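Side-chain contacts in RNA-dependent RNA Polymerase (PDB 6TZ0), which is an RNA-directed RNA polymerase of a double-stranded RNA virus, making plus strands in transcription and complementary minus strands in genome replication: residues A[79-84]-A[124-129]; A[377-382]-A[612-617]; A[742-747]-A[757-762]; A[767-772]-A[862-867]. One frame throughout, in Å; residues are numbered along the deposited sequence.

Contact 1: residues A[79-84]-A[124-129]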
loop_
_atom_site.group_PDB
_atom_site.type_symbol
_atom_site.label_atom_id
_atom_site.label_comp_id
_atom_site.label_asym_id
_atom_site.label_seq_id
_atom_site.Cartn_x
_atom_site.Cartn_y
_atom_site.Cartn_z
ATOM N N LYS A 79 30.505 -25.538 -5.186
ATOM C CA LYS A 79 30.752 -26.212 -3.927
ATOM C C LYS A 79 29.565 -27.099 -3.564
ATOM O O LYS A 79 28.487 -27.025 -4.157
ATOM C CB LYS A 79 30.986 -25.212 -2.800
ATOM C CG LYS A 79 29.721 -24.495 -2.383
ATOM C CD LYS A 79 29.942 -23.610 -1.184
ATOM C CE LYS A 79 28.629 -23.009 -0.729
ATOM N NZ LYS A 79 28.788 -22.150 0.470
ATOM N N GLU A 80 29.768 -27.942 -2.565
ATOM C CA GLU A 80 28.660 -28.739 -2.081
ATOM C C GLU A 80 27.854 -27.919 -1.081
ATOM O O GLU A 80 28.330 -26.915 -0.545
ATOM C CB GLU A 80 29.172 -30.033 -1.454
ATOM C CG GLU A 80 30.027 -30.842 -2.413
ATOM C CD GLU A 80 29.254 -31.365 -3.606
ATOM O OE1 GLU A 80 28.096 -31.780 -3.430
ATOM O OE2 GLU A 80 29.798 -31.339 -4.728
ATOM N N TYR A 81 26.614 -28.343 -0.854
ATOM C CA TYR A 81 25.712 -27.603 0.021
ATOM C C TYR A 81 26.194 -27.629 1.465
ATOM O O TYR A 81 26.466 -28.694 2.026
ATOM C CB TYR A 81 24.298 -28.171 -0.072
ATOM C CG TYR A 81 23.359 -27.582 0.947
ATOM C CD1 TYR A 81 22.867 -26.292 0.808
ATOM C CD2 TYR A 81 22.971 -28.320 2.059
ATOM C CE1 TYR A 81 22.019 -25.757 1.752
ATOM C CE2 TYR A 81 22.138 -27.794 2.999
ATOM C CZ TYR A 81 21.661 -26.519 2.843
ATOM O OH TYR A 81 20.823 -26.015 3.801
ATOM N N ASP A 82 26.290 -26.447 2.065
ATOM C CA ASP A 82 26.730 -26.290 3.439
ATOM C C ASP A 82 25.532 -25.891 4.281
ATOM O O ASP A 82 24.968 -24.809 4.061
ATOM C CB ASP A 82 27.828 -25.231 3.523
ATOM C CG ASP A 82 28.563 -25.235 4.852
ATOM O OD1 ASP A 82 28.233 -26.044 5.740
ATOM O OD2 ASP A 82 29.488 -24.415 5.008
ATOM N N PRO A 83 25.103 -26.713 5.244
ATOM C CA PRO A 83 23.913 -26.367 6.034
ATOM C C PRO A 83 24.121 -25.224 7.016
ATOM O O PRO A 83 23.136 -24.754 7.596
ATOM C CB PRO A 83 23.592 -27.671 6.769
ATOM C CG PRO A 83 24.894 -28.374 6.855
ATOM C CD PRO A 83 25.633 -28.040 5.598
ATOM N N SER A 84 25.350 -24.762 7.225
ATOM C CA SER A 84 25.595 -23.606 8.074
ATOM C C SER A 84 25.499 -22.291 7.314
ATOM O O SER A 84 25.762 -21.238 7.899
ATOM C CB SER A 84 26.966 -23.711 8.744
ATOM O OG SER A 84 28.007 -23.584 7.798
ATOM N N LYS A 124 11.093 -29.481 7.092
ATOM C CA LYS A 124 10.457 -28.246 6.637
ATOM C C LYS A 124 11.482 -27.281 6.061
ATOM O O LYS A 124 11.236 -26.644 5.031
ATOM C CB LYS A 124 9.725 -27.575 7.796
ATOM C CG LYS A 124 8.676 -28.406 8.479
ATOM C CD LYS A 124 7.453 -28.594 7.635
ATOM C CE LYS A 124 6.457 -29.445 8.387
ATOM N NZ LYS A 124 5.995 -28.748 9.616
ATOM N N LEU A 125 12.651 -27.199 6.699
ATOM C CA LEU A 125 13.708 -26.300 6.249
ATOM C C LEU A 125 14.249 -26.705 4.883
ATOM O O LEU A 125 14.414 -25.856 4.001
ATOM C CB LEU A 125 14.817 -26.270 7.298
ATOM C CG LEU A 125 15.989 -25.298 7.218
ATOM C CD1 LEU A 125 16.349 -24.908 8.610
ATOM C CD2 LEU A 125 17.190 -25.958 6.596
ATOM N N HIS A 126 14.506 -27.997 4.674
ATOM C CA HIS A 126 15.022 -28.423 3.379
ATOM C C HIS A 126 13.951 -28.447 2.295
ATOM O O HIS A 126 14.278 -28.237 1.121
ATOM C CB HIS A 126 15.710 -29.775 3.518
ATOM C CG HIS A 126 17.047 -29.693 4.183
ATOM N ND1 HIS A 126 18.200 -29.386 3.495
ATOM C CD2 HIS A 126 17.407 -29.810 5.483
ATOM C CE1 HIS A 126 19.219 -29.364 4.335
ATOM N NE2 HIS A 126 18.764 -29.615 5.549
ATOM N N ALA A 127 12.679 -28.642 2.653
ATOM C CA ALA A 127 11.615 -28.465 1.667
ATOM C C ALA A 127 11.493 -27.008 1.243
ATOM O O ALA A 127 11.271 -26.711 0.061
ATOM C CB ALA A 127 10.288 -28.967 2.227
ATOM N N ALA A 128 11.685 -26.081 2.183
ATOM C CA ALA A 128 11.651 -24.668 1.834
ATOM C C ALA A 128 12.870 -24.250 1.026
ATOM O O ALA A 128 12.758 -23.388 0.152
ATOM C CB ALA A 128 11.537 -23.821 3.093
ATOM N N LEU A 129 14.035 -24.844 1.283
ATOM C CA LEU A 129 15.198 -24.517 0.464
ATOM C C LEU A 129 15.092 -25.119 -0.932
ATOM O O LEU A 129 15.588 -24.526 -1.900
ATOM C CB LEU A 129 16.475 -24.969 1.162
ATOM C CG LEU A 129 16.749 -24.143 2.418
ATOM C CD1 LEU A 129 17.910 -24.697 3.182
ATOM C CD2 LEU A 129 16.996 -22.693 2.071
#
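Tyr81 sits on an irregular run of chain, residues 79-84 of the long loop after helix 73-76, extended up to Asp82 and turning at Pro83 and Ser84, while His126 and Leu129 lie three residues apart on helix 121-134. That spacing puts both on one side of the helix, which keeps its regular bonding here, with Leu129 N 2.9 Å from Leu125 O. This is loop-on-helix packing in the N-terminal part of the polymerase: one aromatic side chain bridges from the loop to two neighbouring positions on a helix. No hydrogen bond crosses between the segments.

Tyrosine suits the place because its ring is long enough to span the gap. CG points opposite to the backbone N (chi1 172°), which sends the phenol straight at the helix, with the hydroxyl end leading. The closest carbon of the ring, Tyr81 CE2, comes 3.6 Å from His126 CE1, arriving near the plane of the imidazole and at its edge. The two rings are turned 73° from each other with centroids 5.7 Å apart, an oblique pairing, neither stacked nor edge-to-face. Leu129 brings one methyl, CD1, up to the hydroxyl end, obliquely to the ring, 3.3 Å from Tyr81 OH and 4.2 Å from Tyr81 CZ.

Further out, Phe107 meets the Tyr81 ring edge-to-face and Tyr116 meets the His126 ring, while Ser111 OG is hydrogen-bonded to Tyr81 N. Each ring also has a near neighbour on one face, toward its rim: Pro83 N is 3.9 Å above the Tyr81 plane, and Leu125 CD2 is 4.0 Å above that of His126.

Contact 2: residues A[377-382]-A[612-617]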
loop_
_atom_site.group_PDB
_atom_site.type_symbol
_atom_site.label_atom_id
_atom_site.label_comp_id
_atom_site.label_asym_id
_atom_site.label_seq_id
_atom_site.Cartn_x
_atom_site.Cartn_y
_atom_site.Cartn_z
ATOM N N ARG A 377 -9.910 6.544 31.240
ATOM C CA ARG A 377 -8.897 5.499 31.159
ATOM C C ARG A 377 -7.483 6.062 31.141
ATOM O O ARG A 377 -6.550 5.312 30.843
ATOM C CB ARG A 377 -9.103 4.649 29.903
ATOM C CG ARG A 377 -10.458 3.972 29.759
ATOM C CD ARG A 377 -10.666 2.787 30.684
ATOM N NE ARG A 377 -9.754 1.688 30.388
ATOM C CZ ARG A 377 -9.609 0.613 31.155
ATOM N NH1 ARG A 377 -10.342 0.476 32.248
ATOM N NH2 ARG A 377 -8.749 -0.334 30.821
ATOM N N HIS A 378 -7.337 7.363 31.411
ATOM C CA HIS A 378 -6.083 8.122 31.366
ATOM C C HIS A 378 -5.451 8.120 29.978
ATOM O O HIS A 378 -4.241 8.267 29.835
ATOM C CB HIS A 378 -5.091 7.654 32.427
ATOM C CG HIS A 378 -5.590 7.836 33.824
ATOM N ND1 HIS A 378 -6.274 6.851 34.500
ATOM C CD2 HIS A 378 -5.536 8.898 34.659
ATOM C CE1 HIS A 378 -6.600 7.291 35.701
ATOM N NE2 HIS A 378 -6.165 8.531 35.821
ATOM N N GLU A 379 -6.274 8.007 28.948
ATOM C CA GLU A 379 -5.831 8.080 27.567
ATOM C C GLU A 379 -5.937 9.515 27.065
ATOM O O GLU A 379 -6.843 10.258 27.443
ATOM C CB GLU A 379 -6.676 7.145 26.709
ATOM C CG GLU A 379 -6.548 5.693 27.121
ATOM C CD GLU A 379 -7.538 4.795 26.418
ATOM O OE1 GLU A 379 -8.417 5.312 25.701
ATOM O OE2 GLU A 379 -7.444 3.563 26.588
ATOM N N SER A 380 -5.002 9.903 26.205
ATOM C CA SER A 380 -4.830 11.306 25.856
ATOM C C SER A 380 -5.874 11.773 24.853
ATOM O O SER A 380 -6.132 11.107 23.848
ATOM C CB SER A 380 -3.432 11.537 25.293
ATOM O OG SER A 380 -3.254 12.884 24.908
ATOM N N LEU A 381 -6.461 12.933 25.133
ATOM C CA LEU A 381 -7.348 13.642 24.226
ATOM C C LEU A 381 -6.762 14.946 23.710
ATOM O O LEU A 381 -7.174 15.415 22.651
ATOM C CB LEU A 381 -8.683 13.933 24.916
ATOM C CG LEU A 381 -9.648 12.773 25.124
ATOM C CD1 LEU A 381 -10.734 13.155 26.053
ATOM C CD2 LEU A 381 -10.272 12.430 23.815
ATOM N N LYS A 382 -5.798 15.522 24.419
ATOM C CA LYS A 382 -5.197 16.790 24.048
ATOM C C LYS A 382 -3.802 16.844 24.644
ATOM O O LYS A 382 -3.611 16.504 25.811
ATOM C CB LYS A 382 -6.036 17.959 24.550
ATOM C CG LYS A 382 -5.623 19.306 24.041
ATOM C CD LYS A 382 -6.512 20.362 24.639
ATOM C CE LYS A 382 -7.927 20.236 24.114
ATOM N NZ LYS A 382 -8.004 20.558 22.665
ATOM N N GLU A 612 -7.905 5.275 18.481
ATOM C CA GLU A 612 -6.859 4.714 17.639
ATOM C C GLU A 612 -5.478 5.016 18.200
ATOM O O GLU A 612 -4.617 4.133 18.233
ATOM C CB GLU A 612 -6.999 5.237 16.211
ATOM C CG GLU A 612 -6.107 4.545 15.199
ATOM C CD GLU A 612 -4.760 5.217 15.047
ATOM O OE1 GLU A 612 -4.694 6.451 15.203
ATOM O OE2 GLU A 612 -3.763 4.509 14.815
ATOM N N ALA A 613 -5.243 6.254 18.639
ATOM C CA ALA A 613 -3.930 6.634 19.143
ATOM C C ALA A 613 -3.590 5.963 20.463
ATOM O O ALA A 613 -2.407 5.795 20.767
ATOM C CB ALA A 613 -3.849 8.149 19.301
ATOM N N ALA A 614 -4.585 5.563 21.248
ATOM C CA ALA A 614 -4.312 4.934 22.528
ATOM C C ALA A 614 -4.174 3.422 22.450
ATOM O O ALA A 614 -3.715 2.812 23.418
ATOM C CB ALA A 614 -5.418 5.279 23.525
ATOM N N ASN A 615 -4.567 2.800 21.342
ATOM C CA ASN A 615 -4.535 1.347 21.189
ATOM C C ASN A 615 -3.743 1.031 19.930
ATOM O O ASN A 615 -4.318 0.805 18.866
ATOM C CB ASN A 615 -5.947 0.794 21.100
ATOM C CG ASN A 615 -6.746 1.045 22.347
ATOM O OD1 ASN A 615 -6.248 0.906 23.455
ATOM N ND2 ASN A 615 -7.995 1.443 22.175
ATOM N N SER A 616 -2.424 0.983 20.053
ATOM C CA SER A 616 -1.544 0.891 18.897
ATOM C C SER A 616 -0.762 -0.410 18.947
ATOM O O SER A 616 -0.038 -0.666 19.914
ATOM C CB SER A 616 -0.594 2.082 18.843
ATOM O OG SER A 616 0.280 2.057 19.950
ATOM N N GLN A 617 -0.904 -1.224 17.908
ATOM C CA GLN A 617 -0.159 -2.469 17.787
ATOM C C GLN A 617 0.234 -2.633 16.330
ATOM O O GLN A 617 -0.633 -2.756 15.462
ATOM C CB GLN A 617 -0.989 -3.663 18.252
ATOM C CG GLN A 617 -0.186 -4.923 18.359
ATOM C CD GLN A 617 0.758 -4.888 19.529
ATOM O OE1 GLN A 617 0.370 -4.536 20.635
ATOM N NE2 GLN A 617 2.012 -5.230 19.289
#
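Glu379, in the turn that leads into strand 380-384, meets Ala614 in residues 612-617, which contain the last residues of helix 604-614 and the loop after it. The strand is outermost, within this chain, of a four-stranded antiparallel sheet, so the contact joins the rim of that sheet to a helix end. The backbones approach to 6.1 Å between Glu379 CA and Ala614 CA, and the small alanine methyl suits so close an approach.

Glu379 lies alongside the Ala614 methyl over its whole length. CG stands opposite the carbonyl carbon (chi1 -62°) and the chain continues extended (chi2 171°), so its atoms pass the methyl in succession: Glu379 CB is 3.9 Å from Ala614 CB, and Glu379 CG is 3.8 Å from the same carbon. The carboxylate comes nearer still, with Glu379 CD 3.6 Å and Glu379 OE1 3.7 Å from Ala614 CB. Contact is therefore van der Waals, between the glutamate's CB and CG, together with its carboxylate, and a methyl group, and no hydrogen bond crosses the segments. The polar end of Glu379 runs on toward Asn615, but its OE2 and Asn615 OD1 are 4.3 Å apart and both are acceptors.

The helix gains a polar tie to the strand through Trp606 NE1, hydrogen-bonded to Leu381 O. Glu549 of a neighbouring chain, Viral structural protein 4, forms a salt bridge with Arg377, and Leu541 O of that chain is hydrogen-bonded to Ser616 OG. Leu381 and Lys382 both face Met373, giving a sheet edge with a classic beta bulge, packed against a helix end, within the central polymerase domain.

Contact 3: residues A[742-747]-A[757-762]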
loop_
_atom_site.group_PDB
_atom_site.type_symbol
_atom_site.label_atom_id
_atom_site.label_comp_id
_atom_site.label_asym_id
_atom_site.label_seq_id
_atom_site.Cartn_x
_atom_site.Cartn_y
_atom_site.Cartn_z
ATOM N N TRP A 742 11.711 -8.904 -19.314
ATOM C CA TRP A 742 11.847 -10.351 -19.315
ATOM C C TRP A 742 11.393 -11.039 -18.035
ATOM O O TRP A 742 11.073 -12.232 -18.092
ATOM C CB TRP A 742 13.308 -10.738 -19.599
ATOM C CG TRP A 742 13.841 -10.072 -20.840
ATOM C CD1 TRP A 742 14.753 -9.054 -20.891
ATOM C CD2 TRP A 742 13.424 -10.304 -22.184
ATOM N NE1 TRP A 742 14.962 -8.674 -22.194
ATOM C CE2 TRP A 742 14.157 -9.427 -23.007
ATOM C CE3 TRP A 742 12.522 -11.186 -22.774
ATOM C CZ2 TRP A 742 14.004 -9.405 -24.383
ATOM C CZ3 TRP A 742 12.373 -11.164 -24.141
ATOM C CH2 TRP A 742 13.113 -10.282 -24.932
ATOM N N THR A 743 11.351 -10.354 -16.897
ATOM C CA THR A 743 10.956 -10.965 -15.635
ATOM C C THR A 743 9.666 -10.334 -15.122
ATOM O O THR A 743 9.212 -9.307 -15.625
ATOM C CB THR A 743 12.069 -10.838 -14.589
ATOM O OG1 THR A 743 12.300 -9.456 -14.307
ATOM C CG2 THR A 743 13.356 -11.445 -15.102
ATOM N N ARG A 744 9.071 -10.968 -14.109
ATOM C CA ARG A 744 7.835 -10.487 -13.501
ATOM C C ARG A 744 7.920 -10.541 -11.985
ATOM O O ARG A 744 8.880 -11.046 -11.402
ATOM C CB ARG A 744 6.613 -11.298 -13.929
ATOM C CG ARG A 744 6.210 -11.110 -15.342
ATOM C CD ARG A 744 4.982 -11.923 -15.661
ATOM N NE ARG A 744 3.814 -11.433 -14.943
ATOM C CZ ARG A 744 3.023 -10.466 -15.393
ATOM N NH1 ARG A 744 3.279 -9.891 -16.557
ATOM N NH2 ARG A 744 1.977 -10.074 -14.681
ATOM N N GLU A 745 6.878 -9.998 -11.350
ATOM C CA GLU A 745 6.712 -10.155 -9.911
ATOM C C GLU A 745 6.070 -11.492 -9.580
ATOM O O GLU A 745 6.496 -12.180 -8.647
ATOM C CB GLU A 745 5.881 -9.001 -9.349
ATOM C CG GLU A 745 5.635 -9.089 -7.853
ATOM C CD GLU A 745 4.881 -7.900 -7.302
ATOM O OE1 GLU A 745 4.522 -7.001 -8.091
ATOM O OE2 GLU A 745 4.651 -7.864 -6.074
ATOM N N ASP A 746 5.057 -11.881 -10.341
ATOM C CA ASP A 746 4.361 -13.136 -10.134
ATOM C C ASP A 746 4.391 -13.981 -11.401
ATOM O O ASP A 746 4.411 -13.459 -12.518
ATOM C CB ASP A 746 2.913 -12.895 -9.690
ATOM C CG ASP A 746 2.163 -11.948 -10.611
ATOM O OD1 ASP A 746 2.789 -11.329 -11.495
ATOM O OD2 ASP A 746 0.930 -11.830 -10.455
ATOM N N THR A 747 4.405 -15.296 -11.213
ATOM C CA THR A 747 4.250 -16.214 -12.330
ATOM C C THR A 747 2.784 -16.238 -12.729
ATOM O O THR A 747 1.911 -16.469 -11.886
ATOM C CB THR A 747 4.732 -17.614 -11.964
ATOM O OG1 THR A 747 6.123 -17.570 -11.623
ATOM C CG2 THR A 747 4.537 -18.553 -13.137
ATOM N N MET A 757 0.804 -8.369 -25.959
ATOM C CA MET A 757 1.352 -7.336 -26.826
ATOM C C MET A 757 1.099 -5.945 -26.277
ATOM O O MET A 757 1.931 -5.055 -26.470
ATOM C CB MET A 757 0.783 -7.453 -28.234
ATOM C CG MET A 757 1.362 -8.590 -29.019
ATOM S SD MET A 757 3.147 -8.419 -29.146
ATOM C CE MET A 757 3.274 -6.994 -30.215
ATOM N N MET A 758 -0.022 -5.740 -25.581
ATOM C CA MET A 758 -0.269 -4.439 -24.969
ATOM C C MET A 758 0.711 -4.172 -23.834
ATOM O O MET A 758 1.207 -3.047 -23.687
ATOM C CB MET A 758 -1.711 -4.354 -24.471
ATOM C CG MET A 758 -2.115 -2.958 -24.021
ATOM S SD MET A 758 -3.812 -2.802 -23.438
ATOM C CE MET A 758 -3.681 -3.519 -21.806
ATOM N N GLU A 759 1.035 -5.204 -23.053
ATOM C CA GLU A 759 2.034 -5.073 -21.997
ATOM C C GLU A 759 3.423 -4.821 -22.569
ATOM O O GLU A 759 4.179 -3.991 -22.043
ATOM C CB GLU A 759 2.029 -6.331 -21.133
ATOM C CG GLU A 759 3.008 -6.314 -19.983
ATOM C CD GLU A 759 2.934 -7.572 -19.143
ATOM O OE1 GLU A 759 2.122 -8.464 -19.471
ATOM O OE2 GLU A 759 3.687 -7.672 -18.154
ATOM N N LEU A 760 3.767 -5.518 -23.655
ATOM C CA LEU A 760 5.063 -5.313 -24.292
ATOM C C LEU A 760 5.173 -3.913 -24.882
ATOM O O LEU A 760 6.215 -3.265 -24.747
ATOM C CB LEU A 760 5.295 -6.396 -25.352
ATOM C CG LEU A 760 6.646 -6.629 -26.043
ATOM C CD1 LEU A 760 6.846 -5.773 -27.280
ATOM C CD2 LEU A 760 7.787 -6.394 -25.069
ATOM N N ASN A 761 4.100 -3.416 -25.503
ATOM C CA ASN A 761 4.111 -2.067 -26.059
ATOM C C ASN A 761 4.190 -1.010 -24.968
ATOM O O ASN A 761 4.860 0.012 -25.146
ATOM C CB ASN A 761 2.876 -1.839 -26.925
ATOM C CG ASN A 761 2.958 -2.553 -28.249
ATOM O OD1 ASN A 761 4.013 -2.592 -28.877
ATOM N ND2 ASN A 761 1.843 -3.104 -28.695
ATOM N N ALA A 762 3.541 -1.244 -23.826
ATOM C CA ALA A 762 3.639 -0.292 -22.723
ATOM C C ALA A 762 5.046 -0.259 -22.135
ATOM O O ALA A 762 5.556 0.816 -21.805
ATOM C CB ALA A 762 2.615 -0.627 -21.643
#
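A bend about the CG-CD bond of Arg744 (chi3 67°) turns its guanidinium toward the helix, while Glu759 reaches out from helix 754-766 as a straight chain, its CG opposite the backbone N (chi1 -179°). Long flexible side chains suit this gap between a loop and a helix surface, since neither backbone comes near the other. They meet in a salt bridge, Arg744 NH1 lying 2.8 Å from Glu759 OE2 and 3.4 Å from Glu759 OE1.

The oxygen OE2 arrives at the edge of the guanidinium, near its plane. The carboxylate, however, is turned almost at right angles to it, with planes 81° apart, so the pairing runs through one nitrogen and is not the flat, two-pronged kind.

The rest of the guanidinium is held by its own loop. Arg744 NE donates to Asp746 O at 3.2 Å, a partner lying in the guanidinium plane, and Arg744 NH2 makes a longer salt bridge of 3.5 Å to Asp746 OD1. All three nitrogens thus have a partner, which fixes the rotation of the group, and Asp746 positions it for Glu759.

Glu759 OE2 has a second cationic partner, Arg141 NH1. With arginines from two parts of the chain at one oxygen, the carboxylate probably stays ionised, and this charged network ties the loop and the helix together near the surface.

Contact 4: residues A[767-772]-A[862-867]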
loop_
_atom_site.group_PDB
_atom_site.type_symbol
_atom_site.label_atom_id
_atom_site.label_comp_id
_atom_site.label_asym_id
_atom_site.label_seq_id
_atom_site.Cartn_x
_atom_site.Cartn_y
_atom_site.Cartn_z
ATOM N N LEU A 767 10.426 2.528 -21.957
ATOM C CA LEU A 767 11.860 2.574 -22.219
ATOM C C LEU A 767 12.252 3.521 -23.340
ATOM O O LEU A 767 13.248 3.263 -24.011
ATOM C CB LEU A 767 12.387 1.184 -22.578
ATOM C CG LEU A 767 12.630 0.082 -21.562
ATOM C CD1 LEU A 767 12.921 -1.185 -22.319
ATOM C CD2 LEU A 767 13.815 0.463 -20.714
ATOM N N LEU A 768 11.501 4.589 -23.589
ATOM C CA LEU A 768 11.638 5.251 -24.881
ATOM C C LEU A 768 12.577 6.453 -24.805
ATOM O O LEU A 768 13.428 6.632 -25.682
ATOM C CB LEU A 768 10.264 5.654 -25.406
ATOM C CG LEU A 768 10.117 5.711 -26.927
ATOM C CD1 LEU A 768 8.677 5.449 -27.261
ATOM C CD2 LEU A 768 10.543 7.010 -27.542
ATOM N N PHE A 769 12.417 7.315 -23.798
ATOM C CA PHE A 769 13.345 8.432 -23.654
ATOM C C PHE A 769 14.498 8.134 -22.713
ATOM O O PHE A 769 15.432 8.932 -22.633
ATOM C CB PHE A 769 12.674 9.730 -23.176
ATOM C CG PHE A 769 11.939 10.491 -24.246
ATOM C CD1 PHE A 769 11.474 9.875 -25.390
ATOM C CD2 PHE A 769 11.905 11.871 -24.190
ATOM C CE1 PHE A 769 10.849 10.590 -26.368
ATOM C CE2 PHE A 769 11.289 12.602 -25.178
ATOM C CZ PHE A 769 10.764 11.956 -26.274
ATOM N N ARG A 770 14.459 7.023 -21.991
ATOM C CA ARG A 770 15.551 6.655 -21.104
ATOM C C ARG A 770 16.565 5.747 -21.786
ATOM O O ARG A 770 17.417 5.157 -21.120
ATOM C CB ARG A 770 14.989 6.018 -19.836
ATOM C CG ARG A 770 14.126 4.815 -20.061
ATOM C CD ARG A 770 13.513 4.371 -18.755
ATOM N NE ARG A 770 12.522 5.306 -18.235
ATOM C CZ ARG A 770 11.944 5.184 -17.045
ATOM N NH1 ARG A 770 12.261 4.173 -16.254
ATOM N NH2 ARG A 770 11.044 6.065 -16.643
ATOM N N VAL A 771 16.505 5.660 -23.108
ATOM C CA VAL A 771 17.302 4.733 -23.893
ATOM C C VAL A 771 18.153 5.556 -24.856
ATOM O O VAL A 771 17.893 6.734 -25.096
ATOM C CB VAL A 771 16.394 3.732 -24.642
ATOM C CG1 VAL A 771 15.798 4.335 -25.901
ATOM C CG2 VAL A 771 17.060 2.442 -24.900
ATOM N N ARG A 772 19.180 4.926 -25.411
ATOM C CA ARG A 772 20.132 5.631 -26.255
ATOM C C ARG A 772 19.998 5.285 -27.734
ATOM O O ARG A 772 20.290 6.126 -28.587
ATOM C CB ARG A 772 21.552 5.339 -25.759
ATOM C CG ARG A 772 22.628 6.192 -26.350
ATOM C CD ARG A 772 23.942 5.950 -25.656
ATOM N NE ARG A 772 25.017 6.666 -26.322
ATOM C CZ ARG A 772 26.286 6.615 -25.949
ATOM N NH1 ARG A 772 26.642 5.876 -24.911
ATOM N NH2 ARG A 772 27.199 7.295 -26.619
ATOM N N SER A 862 8.330 4.778 -36.856
ATOM C CA SER A 862 9.247 5.169 -35.808
ATOM C C SER A 862 8.669 4.816 -34.444
ATOM O O SER A 862 7.592 4.233 -34.322
ATOM C CB SER A 862 9.556 6.661 -35.920
ATOM O OG SER A 862 10.487 7.068 -34.940
ATOM N N MET A 863 9.381 5.198 -33.396
ATOM C CA MET A 863 8.955 4.893 -32.041
ATOM C C MET A 863 7.871 5.830 -31.536
ATOM O O MET A 863 7.432 5.684 -30.392
ATOM C CB MET A 863 10.157 4.942 -31.104
ATOM C CG MET A 863 11.237 3.973 -31.513
ATOM S SD MET A 863 10.588 2.307 -31.634
ATOM C CE MET A 863 10.262 1.989 -29.920
ATOM N N PHE A 864 7.428 6.780 -32.357
ATOM C CA PHE A 864 6.404 7.736 -31.973
ATOM C C PHE A 864 5.134 7.567 -32.789
ATOM O O PHE A 864 4.335 8.500 -32.878
ATOM C CB PHE A 864 6.923 9.159 -32.133
ATOM C CG PHE A 864 8.168 9.427 -31.375
ATOM C CD1 PHE A 864 8.140 9.587 -30.009
ATOM C CD2 PHE A 864 9.372 9.536 -32.032
ATOM C CE1 PHE A 864 9.284 9.848 -29.323
ATOM C CE2 PHE A 864 10.527 9.804 -31.349
ATOM C CZ PHE A 864 10.485 9.954 -29.987
ATOM N N THR A 865 4.933 6.407 -33.398
ATOM C CA THR A 865 3.752 6.222 -34.220
ATOM C C THR A 865 2.545 5.868 -33.358
ATOM O O THR A 865 2.661 5.235 -32.305
ATOM C CB THR A 865 3.997 5.157 -35.291
ATOM O OG1 THR A 865 2.830 5.012 -36.107
ATOM C CG2 THR A 865 4.354 3.825 -34.683
ATOM N N ALA A 866 1.381 6.323 -33.805
ATOM C CA ALA A 866 0.158 6.154 -33.049
ATOM C C ALA A 866 -0.358 4.730 -33.188
ATOM O O ALA A 866 -0.100 4.034 -34.170
ATOM C CB ALA A 866 -0.901 7.147 -33.513
ATOM N N ARG A 867 -1.103 4.300 -32.182
ATOM C CA ARG A 867 -1.723 2.990 -32.181
ATOM C C ARG A 867 -3.230 3.171 -32.219
ATOM O O ARG A 867 -3.735 4.278 -32.404
ATOM C CB ARG A 867 -1.288 2.174 -30.965
ATOM C CG ARG A 867 0.173 1.802 -31.022
ATOM C CD ARG A 867 0.597 0.973 -29.838
ATOM N NE ARG A 867 1.998 0.587 -29.945
ATOM C CZ ARG A 867 3.001 1.272 -29.413
ATOM N NH1 ARG A 867 4.248 0.851 -29.561
ATOM N NH2 ARG A 867 2.755 2.369 -28.718
#
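Phe769 and Phe864 meet rim to rim: Phe769 CE1 is 3.4 Å from Phe864 CE1, each carbon lying near the plane of the other ring. Because each contacting carbon lies at the other's edge, neither ring covers a face, although the planes stand at 90° and the centroids are 6.0 Å apart. Leu768 packs beside this pair with its two methyl branches. Its CD2 comes 3.6 Å from Phe864 CE1, at an oblique angle to the ring, while Leu768 CD1 packs 3.4 Å from Met863 O. The same isobutyl group touches the base of the methionine, Leu768 CD2 being 4.1 Å from Met863 CB. Branched leucine serves well here because one methyl can take the ring and the other the backbone. Its CG lies on the far side from the backbone N (chi1 -151°), aiming both branches across the gap.

Met863 and Phe864 are the two central residues of a type I beta turn from Ser862 to Thr865, and the turn puts both beside the loop that follows helix 754-766, where Leu767 is the first residue to leave helical geometry. A loop-to-loop hydrophobic cluster results, all four side chains being buried. CG of Phe864 stands opposite its carbonyl carbon (chi1 -56°), bringing the ring round toward that loop.

Outside the cluster, Gln1147 NE2 is hydrogen-bonded to both Met863 O and Thr865 O, holding the turn's backbone. Phe864 rests on Leu1187 of helix 1174-1188, Phe769 on Phe1150, and Met863 against Leu777 and Pro774 of helix 774-786. Arg867 NH2 makes a salt bridge to Asp765 OD2.

In the fold
From the N terminus the four contacts follow one another in series, none nested in or crossing another. Contact 1 closes a loop of about forty residues within the N-terminal part. Contact 2 spans some 230 residues of the central polymerase domain, joining a sheet edge to a helix, and lies far off, its centre about 46 Å from that of contact 1. Contact 3 is a short closure of about ten residues onto helix 754-766. Contact 4 begins directly after that helix and reaches, about 90 residues on, to the C-terminal region. Contacts 3 and 4 adjoin: their centres are about 17 Å apart, and Asn761 OD1 packs 3.5 Å from Arg867 NH1.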